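Local structure of hydrogenase 3 maturation protease (Escherichia coli, 2E85) at residues Leu9-Ser14 with Leu61-Ala66; Ala32-Trp37 with Arg141-Glu146; Glu75-Asp80 with Gly150-Ala155. The protein cleaves a C-terminal peptide from the precursor of HycE, the large subunit of hydrogenase 3, as an endopeptidase that matures the nickel enzyme. The protein carries 1 engineered substitution. One frame throughout, in Å; residues are numbered along the deposited sequence.

Contact 1: Leu9-Ser14 with Leu61-Ala66; sequences LCVGNS and LLIVDA. With CA (calcium ion), chain F.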
loop_
_atom_site.group_PDB
_atom_site.type_symbol
_atom_site.label_atom_id
_atom_site.label_comp_id
_atom_site.label_asym_id
_atom_site.label_seq_id
_atom_site.Cartn_x
_atom_site.Cartn_y
_atom_site.Cartn_z
ATOM N N LEU B 9 -0.251 -13.349 -9.471
ATOM C CA LEU B 9 0.764 -12.296 -9.200
ATOM C C LEU B 9 1.938 -12.995 -8.568
ATOM O O LEU B 9 1.797 -13.606 -7.512
ATOM C CB LEU B 9 0.220 -11.214 -8.265
ATOM C CG LEU B 9 1.278 -10.186 -7.785
ATOM C CD1 LEU B 9 1.835 -9.343 -8.968
ATOM C CD2 LEU B 9 0.771 -9.277 -6.698
ATOM N N CYS B 10 3.093 -12.930 -9.234
ATOM C CA CYS B 10 4.294 -13.592 -8.709
ATOM C C CYS B 10 5.177 -12.523 -8.107
ATOM O O CYS B 10 5.608 -11.635 -8.840
ATOM C CB CYS B 10 5.103 -14.263 -9.808
ATOM S SG CYS B 10 4.272 -15.732 -10.500
ATOM N N VAL B 11 5.502 -12.651 -6.821
ATOM C CA VAL B 11 6.299 -11.663 -6.103
ATOM C C VAL B 11 7.684 -12.218 -5.755
ATOM O O VAL B 11 7.787 -13.368 -5.353
ATOM C CB VAL B 11 5.566 -11.198 -4.765
ATOM C CG1 VAL B 11 6.421 -10.226 -3.944
ATOM C CG2 VAL B 11 4.169 -10.591 -5.076
ATOM N N GLY B 12 8.728 -11.401 -5.902
ATOM C CA GLY B 12 10.056 -11.817 -5.506
ATOM C C GLY B 12 11.164 -11.149 -6.279
ATOM O O GLY B 12 10.933 -10.294 -7.130
ATOM N N ASN B 13 12.390 -11.562 -5.988
ATOM C CA ASN B 13 13.568 -10.930 -6.585
ATOM C C ASN B 13 14.545 -12.044 -6.927
ATOM O O ASN B 13 15.018 -12.723 -6.022
ATOM C CB ASN B 13 14.152 -9.936 -5.583
ATOM C CG ASN B 13 15.311 -9.105 -6.147
ATOM O OD1 ASN B 13 15.907 -9.439 -7.175
ATOM N ND2 ASN B 13 15.604 -7.999 -5.477
ATOM N N SER B 14 14.820 -12.249 -8.224
ATOM C CA SER B 14 15.676 -13.356 -8.663
ATOM C C SER B 14 17.114 -13.122 -8.229
ATOM O O SER B 14 17.927 -14.055 -8.253
ATOM C CB SER B 14 15.701 -13.551 -10.181
ATOM O OG SER B 14 14.432 -13.852 -10.741
ATOM N N LEU B 61 -7.734 -14.184 -7.829
ATOM C CA LEU B 61 -6.352 -13.739 -7.802
ATOM C C LEU B 61 -5.537 -14.662 -6.866
ATOM O O LEU B 61 -5.888 -14.816 -5.690
ATOM C CB LEU B 61 -6.271 -12.324 -7.273
ATOM C CG LEU B 61 -4.835 -11.806 -7.045
ATOM C CD1 LEU B 61 -4.080 -11.615 -8.325
ATOM C CD2 LEU B 61 -4.875 -10.525 -6.232
ATOM N N LEU B 62 -4.455 -15.234 -7.402
ATOM C CA LEU B 62 -3.498 -16.038 -6.640
ATOM C C LEU B 62 -2.199 -15.241 -6.550
ATOM O O LEU B 62 -1.680 -14.794 -7.570
ATOM C CB LEU B 62 -3.212 -17.364 -7.359
ATOM C CG LEU B 62 -2.170 -18.307 -6.758
ATOM C CD1 LEU B 62 -2.403 -18.682 -5.268
ATOM C CD2 LEU B 62 -2.036 -19.562 -7.583
ATOM N N ILE B 63 -1.669 -15.127 -5.344
ATOM C CA ILE B 63 -0.400 -14.428 -5.130
ATOM C C ILE B 63 0.574 -15.446 -4.602
ATOM O O ILE B 63 0.249 -16.159 -3.646
ATOM C CB ILE B 63 -0.569 -13.310 -4.083
ATOM C CG1 ILE B 63 -1.620 -12.313 -4.561
ATOM C CG2 ILE B 63 0.759 -12.596 -3.810
ATOM C CD1 ILE B 63 -2.160 -11.377 -3.480
ATOM N N VAL B 64 1.749 -15.530 -5.227
ATOM C CA VAL B 64 2.772 -16.487 -4.820
ATOM C C VAL B 64 4.044 -15.719 -4.462
ATOM O O VAL B 64 4.545 -14.925 -5.267
ATOM C CB VAL B 64 3.098 -17.490 -5.956
ATOM C CG1 VAL B 64 4.384 -18.308 -5.631
ATOM C CG2 VAL B 64 1.856 -18.389 -6.286
ATOM N N ASP B 65 4.576 -15.984 -3.269
ATOM C CA ASP B 65 5.717 -15.227 -2.768
ATOM C C ASP B 65 6.520 -16.110 -1.830
ATOM O O ASP B 65 5.948 -16.817 -1.014
ATOM C CB ASP B 65 5.205 -13.999 -2.001
ATOM C CG ASP B 65 6.324 -13.003 -1.633
ATOM O OD1 ASP B 65 7.471 -13.163 -2.067
ATOM O OD2 ASP B 65 6.030 -12.010 -0.935
ATOM N N ALA B 66 7.848 -16.065 -1.931
ATOM C CA ALA B 66 8.695 -16.664 -0.941
ATOM C C ALA B 66 8.511 -15.837 0.357
ATOM O O ALA B 66 8.628 -14.604 0.331
ATOM C CB ALA B 66 10.156 -16.596 -1.394
HETATM CA CA CA F . 9.436 -12.526 -1.036
HETATM O O HOH W 1 9.266 -15.046 -4.426
HETATM O O HOH W 2 8.114 -11.260 0.533
HETATM O O HOH W 3 8.711 -10.239 -1.480
HETATM O O HOH W 4 10.655 -11.959 0.767
#
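Leu9 to Val11 runs parallel beside Ile63 to Asp65, the two strand axes 4.9 Å apart at an angle of 13°. Leu9 is held at both backbone groups: its N donates to Leu62 O at 2.8 Å and its O accepts from Val64 N, while Val11 N reaches Val64 O at 2.9 Å in an almost straight bond. On one face Leu9, Val11 and Ile63 make an apolar row; Val11 and Ile63 point the same way, their CG2 methyls 4.2 Å apart. Cys10 and Val64 lie on the other face, against helix 21-31, where compact side chains suit the close helix. Asp65 ends the apolar row. Val11 CG1 packs 3.5 Å from Asp65 OD2, flanking the carboxylate with carbon, while OD1 binds calcium at 2.3 Å. With CG anti to the backbone N (chi1 -170°), the carboxylate lies on the carbonyl side of its own residue and shares the ion with Ala66 O, three waters and Asp19. A calcium-bound water donates to Asp65 OD2 at 2.7 Å, so both carboxylate oxygens are held. Gly12 suits its place because its backbone angles would jam any CB against the preceding carbonyl. Alpha/beta folds commonly place active sites at the carboxyl ends of parallel strands, where Asp65 sits, and the calcium between Asp65 and Asp19 probably marks where nickel binds.

Contact 2: Ala32-Trp37 with Arg141-Glu146; sequences APKGNW and RLEGWE. With CA (calcium ion), chain H.
Trp37 and Lys34 grip a type II beta turn, Leu142 to Trp145, that follows helix 129-141; their own segment is the loop between helix 21-31 and strand 38-43. The contact thus ties that connection of the alpha/beta fold to the start of the C-terminal tail. Glycine suits the third place of the turn, where Gly144 has positive phi. Gly35 also has positive phi, and a CB on it would run into Leu142 O.

One direct hydrogen bond crosses the contact. Trp37 NE1 donates to Leu142 O at 2.9 Å with an angle of 166° at the hydrogen; the oxygen lies in the indole plane, although the N-H arrives tilted from the carbonyl plane. The same oxygen receives the weak turn bond from Trp145 N at 3.4 Å.

Aromatic and apolar contacts surround this bond. Leu142 CD2 sits over one face of Trp37, 4.1 Å from the centroid of its five-membered ring, a CH-pi contact. The six-membered ring of Trp37 turns its edge to the face of the Trp145 five-membered ring in a T-shaped pair, planes at 86° and centroids 5.6 Å apart, while Trp145 NE1 is bonded to Gly147 O. A phenylalanine in place of Trp37 would remove the indole N-H, and would probably cost Leu142 O its strong donor and open a gap beside Trp145. Lys34 CB meets Leu142 CB at 3.8 Å.

Charge gathers at the exposed end. Glu143, extended beyond CG, holds calcium through both carboxylate oxygens, OE1 at 2.4 Å. Lys34 does not pair with it directly: Lys34 NZ donates at 2.9 Å to a water that is itself a calcium ligand.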
loop_
_atom_site.group_PDB
_atom_site.type_symbol
_atom_site.label_atom_id
_atom_site.label_comp_id
_atom_site.label_asym_id
_atom_site.label_seq_id
_atom_site.Cartn_x
_atom_site.Cartn_y
_atom_site.Cartn_z
ATOM N N ALA B 32 5.723 -22.352 -20.635
ATOM C CA ALA B 32 4.739 -23.416 -20.772
ATOM C C ALA B 32 3.507 -23.061 -19.925
ATOM O O ALA B 32 3.413 -23.463 -18.766
ATOM C CB ALA B 32 5.331 -24.767 -20.364
ATOM N N PRO B 33 2.583 -22.277 -20.489
ATOM C CA PRO B 33 1.389 -21.865 -19.732
ATOM C C PRO B 33 0.570 -22.996 -19.135
ATOM O O PRO B 33 0.412 -24.056 -19.749
ATOM C CB PRO B 33 0.568 -21.088 -20.769
ATOM C CG PRO B 33 1.627 -20.508 -21.682
ATOM C CD PRO B 33 2.616 -21.645 -21.824
ATOM N N LYS B 34 0.063 -22.747 -17.933
ATOM C CA LYS B 34 -0.824 -23.665 -17.251
ATOM C C LYS B 34 -2.112 -22.957 -16.864
ATOM O O LYS B 34 -2.076 -21.849 -16.314
ATOM C CB LYS B 34 -0.132 -24.254 -16.024
ATOM C CG LYS B 34 1.020 -25.226 -16.368
ATOM C CD LYS B 34 0.512 -26.596 -16.860
ATOM C CE LYS B 34 1.659 -27.580 -17.133
ATOM N NZ LYS B 34 1.156 -28.930 -17.495
ATOM N N GLY B 35 -3.245 -23.597 -17.143
ATOM C CA GLY B 35 -4.541 -23.044 -16.749
ATOM C C GLY B 35 -4.895 -21.792 -17.517
ATOM O O GLY B 35 -4.406 -21.578 -18.644
ATOM N N ASN B 36 -5.764 -20.970 -16.925
ATOM C CA ASN B 36 -6.243 -19.763 -17.609
ATOM C C ASN B 36 -5.602 -18.503 -17.037
ATOM O O ASN B 36 -6.029 -17.402 -17.327
ATOM C CB ASN B 36 -7.782 -19.666 -17.527
ATOM C CG ASN B 36 -8.477 -20.816 -18.239
ATOM O OD1 ASN B 36 -9.388 -21.458 -17.683
ATOM N ND2 ASN B 36 -8.051 -21.097 -19.454
ATOM N N TRP B 37 -4.542 -18.670 -16.255
ATOM C CA TRP B 37 -3.971 -17.550 -15.493
ATOM C C TRP B 37 -3.306 -16.515 -16.397
ATOM O O TRP B 37 -2.510 -16.869 -17.274
ATOM C CB TRP B 37 -2.925 -18.075 -14.495
ATOM C CG TRP B 37 -3.498 -19.122 -13.526
ATOM C CD1 TRP B 37 -3.494 -20.491 -13.694
ATOM C CD2 TRP B 37 -4.150 -18.873 -12.274
ATOM N NE1 TRP B 37 -4.116 -21.097 -12.629
ATOM C CE2 TRP B 37 -4.524 -20.136 -11.741
ATOM C CE3 TRP B 37 -4.471 -17.706 -11.552
ATOM C CZ2 TRP B 37 -5.192 -20.270 -10.494
ATOM C CZ3 TRP B 37 -5.138 -17.836 -10.330
ATOM C CH2 TRP B 37 -5.480 -19.101 -9.813
ATOM N N ARG B 141 0.080 -27.386 -10.115
ATOM C CA ARG B 141 -1.296 -27.325 -9.626
ATOM C C ARG B 141 -2.087 -26.221 -10.281
ATOM O O ARG B 141 -3.282 -26.116 -10.060
ATOM C CB ARG B 141 -1.354 -27.237 -8.106
ATOM C CG ARG B 141 -0.745 -28.512 -7.538
ATOM C CD ARG B 141 -1.418 -29.096 -6.364
ATOM N NE ARG B 141 -0.417 -29.905 -5.704
ATOM C CZ ARG B 141 -0.318 -30.030 -4.396
ATOM N NH1 ARG B 141 -1.225 -29.439 -3.625
ATOM N NH2 ARG B 141 0.664 -30.763 -3.872
ATOM N N LEU B 142 -1.419 -25.389 -11.081
ATOM C CA LEU B 142 -2.115 -24.236 -11.710
ATOM C C LEU B 142 -3.235 -24.667 -12.665
ATOM O O LEU B 142 -4.291 -24.038 -12.736
ATOM C CB LEU B 142 -1.127 -23.314 -12.431
ATOM C CG LEU B 142 -0.149 -22.514 -11.594
ATOM C CD1 LEU B 142 0.837 -21.746 -12.473
ATOM C CD2 LEU B 142 -0.853 -21.535 -10.606
ATOM N N GLU B 143 -3.003 -25.748 -13.401
ATOM C CA GLU B 143 -4.025 -26.202 -14.318
ATOM C C GLU B 143 -5.148 -26.865 -13.529
ATOM O O GLU B 143 -4.910 -27.770 -12.738
ATOM C CB GLU B 143 -3.435 -27.171 -15.320
ATOM C CG GLU B 143 -4.508 -27.864 -16.138
ATOM C CD GLU B 143 -3.908 -28.795 -17.134
ATOM O OE1 GLU B 143 -2.964 -28.367 -17.839
ATOM O OE2 GLU B 143 -4.376 -29.956 -17.218
ATOM N N GLY B 144 -6.369 -26.388 -13.707
ATOM C CA GLY B 144 -7.484 -26.956 -12.961
ATOM C C GLY B 144 -7.524 -26.640 -11.472
ATOM O O GLY B 144 -8.287 -27.263 -10.727
ATOM N N TRP B 145 -6.703 -25.683 -11.029
ATOM C CA TRP B 145 -6.739 -25.173 -9.651
ATOM C C TRP B 145 -8.150 -24.946 -9.132
ATOM O O TRP B 145 -8.937 -24.274 -9.759
ATOM C CB TRP B 145 -5.995 -23.841 -9.584
ATOM C CG TRP B 145 -5.837 -23.302 -8.209
ATOM C CD1 TRP B 145 -6.811 -22.747 -7.403
ATOM C CD2 TRP B 145 -4.619 -23.227 -7.473
ATOM N NE1 TRP B 145 -6.263 -22.358 -6.210
ATOM C CE2 TRP B 145 -4.917 -22.622 -6.230
ATOM C CE3 TRP B 145 -3.302 -23.598 -7.750
ATOM C CZ2 TRP B 145 -3.949 -22.414 -5.256
ATOM C CZ3 TRP B 145 -2.341 -23.377 -6.794
ATOM C CH2 TRP B 145 -2.666 -22.774 -5.560
ATOM N N GLU B 146 -8.445 -25.493 -7.957
ATOM C CA GLU B 146 -9.738 -25.290 -7.319
ATOM C C GLU B 146 -9.473 -25.073 -5.860
ATOM O O GLU B 146 -8.562 -25.697 -5.291
ATOM C CB GLU B 146 -10.652 -26.514 -7.504
ATOM C CG GLU B 146 -10.958 -26.892 -8.981
ATOM C CD GLU B 146 -11.879 -25.911 -9.716
ATOM O OE1 GLU B 146 -11.885 -24.694 -9.408
ATOM O OE2 GLU B 146 -12.605 -26.370 -10.631
HETATM CA CA CA H . -2.702 -30.285 -19.257
HETATM O O HOH W 5 -1.329 -30.917 -17.470
HETATM O O HOH W 6 -0.489 -28.806 -19.836
HETATM O O HOH W 7 -3.166 -25.974 -18.548
HETATM O O HOH W 8 -3.208 -29.816 -21.128
HETATM O O HOH W 9 -1.111 -31.835 -20.115
HETATM O O HOH W 10 -3.942 -32.376 -19.244
#

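Contact 3: Glu75-Asp80 with Gly150-Ala155; sequences EIRIID and GFAQLA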
loop_
_atom_site.group_PDB
_atom_site.type_symbol
_atom_site.label_atom_id
_atom_site.label_comp_id
_atom_site.label_asym_id
_atom_site.label_seq_id
_atom_site.Cartn_x
_atom_site.Cartn_y
_atom_site.Cartn_z
ATOM N N GLU B 75 8.550 -25.767 2.121
ATOM C CA GLU B 75 7.156 -25.950 2.545
ATOM C C GLU B 75 6.290 -24.846 1.896
ATOM O O GLU B 75 6.712 -23.673 1.785
ATOM C CB GLU B 75 6.999 -25.934 4.072
ATOM C CG GLU B 75 7.613 -27.144 4.782
ATOM C CD GLU B 75 6.958 -28.468 4.387
ATOM O OE1 GLU B 75 5.707 -28.524 4.276
ATOM O OE2 GLU B 75 7.691 -29.467 4.197
ATOM N N ILE B 76 5.079 -25.240 1.507
ATOM C CA ILE B 76 4.129 -24.361 0.818
ATOM C C ILE B 76 2.895 -24.257 1.707
ATOM O O ILE B 76 2.373 -25.298 2.130
ATOM C CB ILE B 76 3.653 -25.018 -0.512
ATOM C CG1 ILE B 76 4.819 -25.105 -1.488
ATOM C CG2 ILE B 76 2.570 -24.177 -1.218
ATOM C CD1 ILE B 76 4.643 -26.124 -2.616
ATOM N N ARG B 77 2.410 -23.033 1.981
ATOM C CA ARG B 77 1.163 -22.877 2.752
ATOM C C ARG B 77 0.347 -21.728 2.228
ATOM O O ARG B 77 0.893 -20.782 1.685
ATOM C CB ARG B 77 1.413 -22.602 4.237
ATOM C CG ARG B 77 2.237 -23.639 4.999
ATOM C CD ARG B 77 1.413 -24.868 5.340
ATOM N NE ARG B 77 2.162 -25.772 6.217
ATOM C CZ ARG B 77 3.097 -26.643 5.818
ATOM N NH1 ARG B 77 3.470 -26.746 4.547
ATOM N NH2 ARG B 77 3.680 -27.422 6.724
ATOM N N ILE B 78 -0.979 -21.831 2.376
ATOM C CA ILE B 78 -1.848 -20.707 2.166
ATOM C C ILE B 78 -1.958 -19.940 3.472
ATOM O O ILE B 78 -2.222 -20.541 4.530
ATOM C CB ILE B 78 -3.264 -21.153 1.796
ATOM C CG1 ILE B 78 -3.263 -22.140 0.594
ATOM C CG2 ILE B 78 -4.179 -19.928 1.659
ATOM C CD1 ILE B 78 -3.089 -23.511 1.042
ATOM N N ILE B 79 -1.758 -18.630 3.393
ATOM C CA ILE B 79 -1.839 -17.776 4.579
ATOM C C ILE B 79 -3.148 -17.008 4.598
ATOM O O ILE B 79 -3.468 -16.225 3.679
ATOM C CB ILE B 79 -0.695 -16.792 4.714
ATOM C CG1 ILE B 79 0.642 -17.481 4.463
ATOM C CG2 ILE B 79 -0.762 -16.115 6.111
ATOM C CD1 ILE B 79 0.848 -18.895 4.924
ATOM N N ASP B 80 -3.942 -17.272 5.626
ATOM C CA ASP B 80 -5.226 -16.607 5.793
ATOM C C ASP B 80 -5.029 -15.092 5.946
ATOM O O ASP B 80 -4.112 -14.651 6.657
ATOM C CB ASP B 80 -5.912 -17.192 7.029
ATOM C CG ASP B 80 -7.318 -16.663 7.240
ATOM O OD1 ASP B 80 -7.485 -15.489 7.629
ATOM O OD2 ASP B 80 -8.273 -17.453 7.045
ATOM N N GLY B 150 -5.273 -27.550 -3.015
ATOM C CA GLY B 150 -4.894 -28.697 -2.202
ATOM C C GLY B 150 -3.783 -28.431 -1.189
ATOM O O GLY B 150 -3.279 -29.355 -0.560
ATOM N N PHE B 151 -3.391 -27.172 -1.047
ATOM C CA PHE B 151 -2.364 -26.813 -0.072
ATOM C C PHE B 151 -2.936 -26.543 1.320
ATOM O O PHE B 151 -4.100 -26.105 1.473
ATOM C CB PHE B 151 -1.547 -25.613 -0.564
ATOM C CG PHE B 151 -0.779 -25.898 -1.826
ATOM C CD1 PHE B 151 0.306 -26.761 -1.811
ATOM C CD2 PHE B 151 -1.208 -25.355 -3.041
ATOM C CE1 PHE B 151 1.024 -27.037 -2.999
ATOM C CE2 PHE B 151 -0.516 -25.607 -4.224
ATOM C CZ PHE B 151 0.593 -26.458 -4.213
ATOM N N ALA B 152 -2.113 -26.799 2.337
ATOM C CA ALA B 152 -2.516 -26.579 3.739
ATOM C C ALA B 152 -2.456 -25.114 4.131
ATOM O O ALA B 152 -1.628 -24.362 3.616
ATOM C CB ALA B 152 -1.647 -27.361 4.679
ATOM N N GLN B 153 -3.326 -24.731 5.061
ATOM C CA GLN B 153 -3.286 -23.414 5.681
ATOM C C GLN B 153 -2.104 -23.333 6.630
ATOM O O GLN B 153 -1.870 -24.300 7.361
ATOM C CB GLN B 153 -4.580 -23.219 6.468
ATOM C CG GLN B 153 -4.772 -21.810 6.975
ATOM C CD GLN B 153 -5.174 -20.867 5.875
ATOM O OE1 GLN B 153 -4.405 -19.987 5.499
ATOM N NE2 GLN B 153 -6.377 -21.065 5.319
ATOM N N LEU B 154 -1.355 -22.217 6.612
ATOM C CA LEU B 154 -0.331 -21.943 7.615
ATOM C C LEU B 154 -0.996 -21.898 8.973
ATOM O O LEU B 154 -2.010 -21.223 9.148
ATOM C CB LEU B 154 0.365 -20.581 7.401
ATOM C CG LEU B 154 1.839 -20.234 7.697
ATOM C CD1 LEU B 154 2.041 -18.776 8.029
ATOM C CD2 LEU B 154 2.704 -21.149 8.616
ATOM N N ALA B 155 -0.429 -22.640 9.920
ATOM C CA ALA B 155 -0.867 -22.566 11.309
ATOM C C ALA B 155 -0.145 -21.482 12.078
ATOM O O ALA B 155 1.034 -21.627 12.398
ATOM C CB ALA B 155 -0.682 -23.925 11.984
HETATM O O HOH W 11 0.615 -27.600 1.860
HETATM O O HOH W 12 1.632 -25.008 9.181
#
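An isolated beta bridge, Ile78 with Gln153, attaches the C-terminal tail to strand 76-78 at the margin of the mixed sheet. Both backbone bonds belong to Ile78: its N donates to Ala152 O at 2.9 Å and its O accepts from Leu154 N at 2.8 Å. The segments diverge beyond this point, their directions 62° apart, so side chains and water carry the rest. Phe151 turns one ring face to Ile76 CG2, which lies 3.8 Å from the ring centroid in a CH-pi contact; a branched isoleucine suits the place because its CG2, anti to the backbone N, is carried over the ring and CD1 also reaches Phe151 CE1, while the side chain touches helix 129-141 as well. Arg77 lays its aliphatic part along the tail, CD 4.0 Å from Ala152 CB. Its guanidinium is fixed in rotation by two in-plane bonds from NH1, a salt bridge to Glu75 OE1 at 2.9 Å and a bond to Ile76 O at 3.0 Å. Water joins Ile76 O to Ala152 N, and another water accepts from Arg77 NE and Ala155 N. The tail is thus held by two backbone bonds at one residue, together with apolar packing of Phe151 on Ile76 and water bridges to its backbone.

In the fold
Contact 2 rests on contact 1 through Leu62: its CB meets Trp37 CZ3 at 3.6 Å, and its CD2 lies 3.8 Å from both Leu142 CD2 and Trp145 CH2. Contact 2 also reaches contact 3, where Trp145 CH2 touches Phe151 CE2 at 3.8 Å and Arg141 makes a cation-pi interaction with the Phe151 ring. Contacts 1 and 3 do not touch, their nearest atoms about 7 Å apart, but strand 111-116 joins them in one sheet. Contact 1 supplies Asp65 of the probable nickel site, which Asp19 and His93 complete; the Val11 side chain is about 10 Å from that of His93, and the Ile79 side chain of contact 3 about 9 Å from that of Asp65. Contact 2 lies away from it.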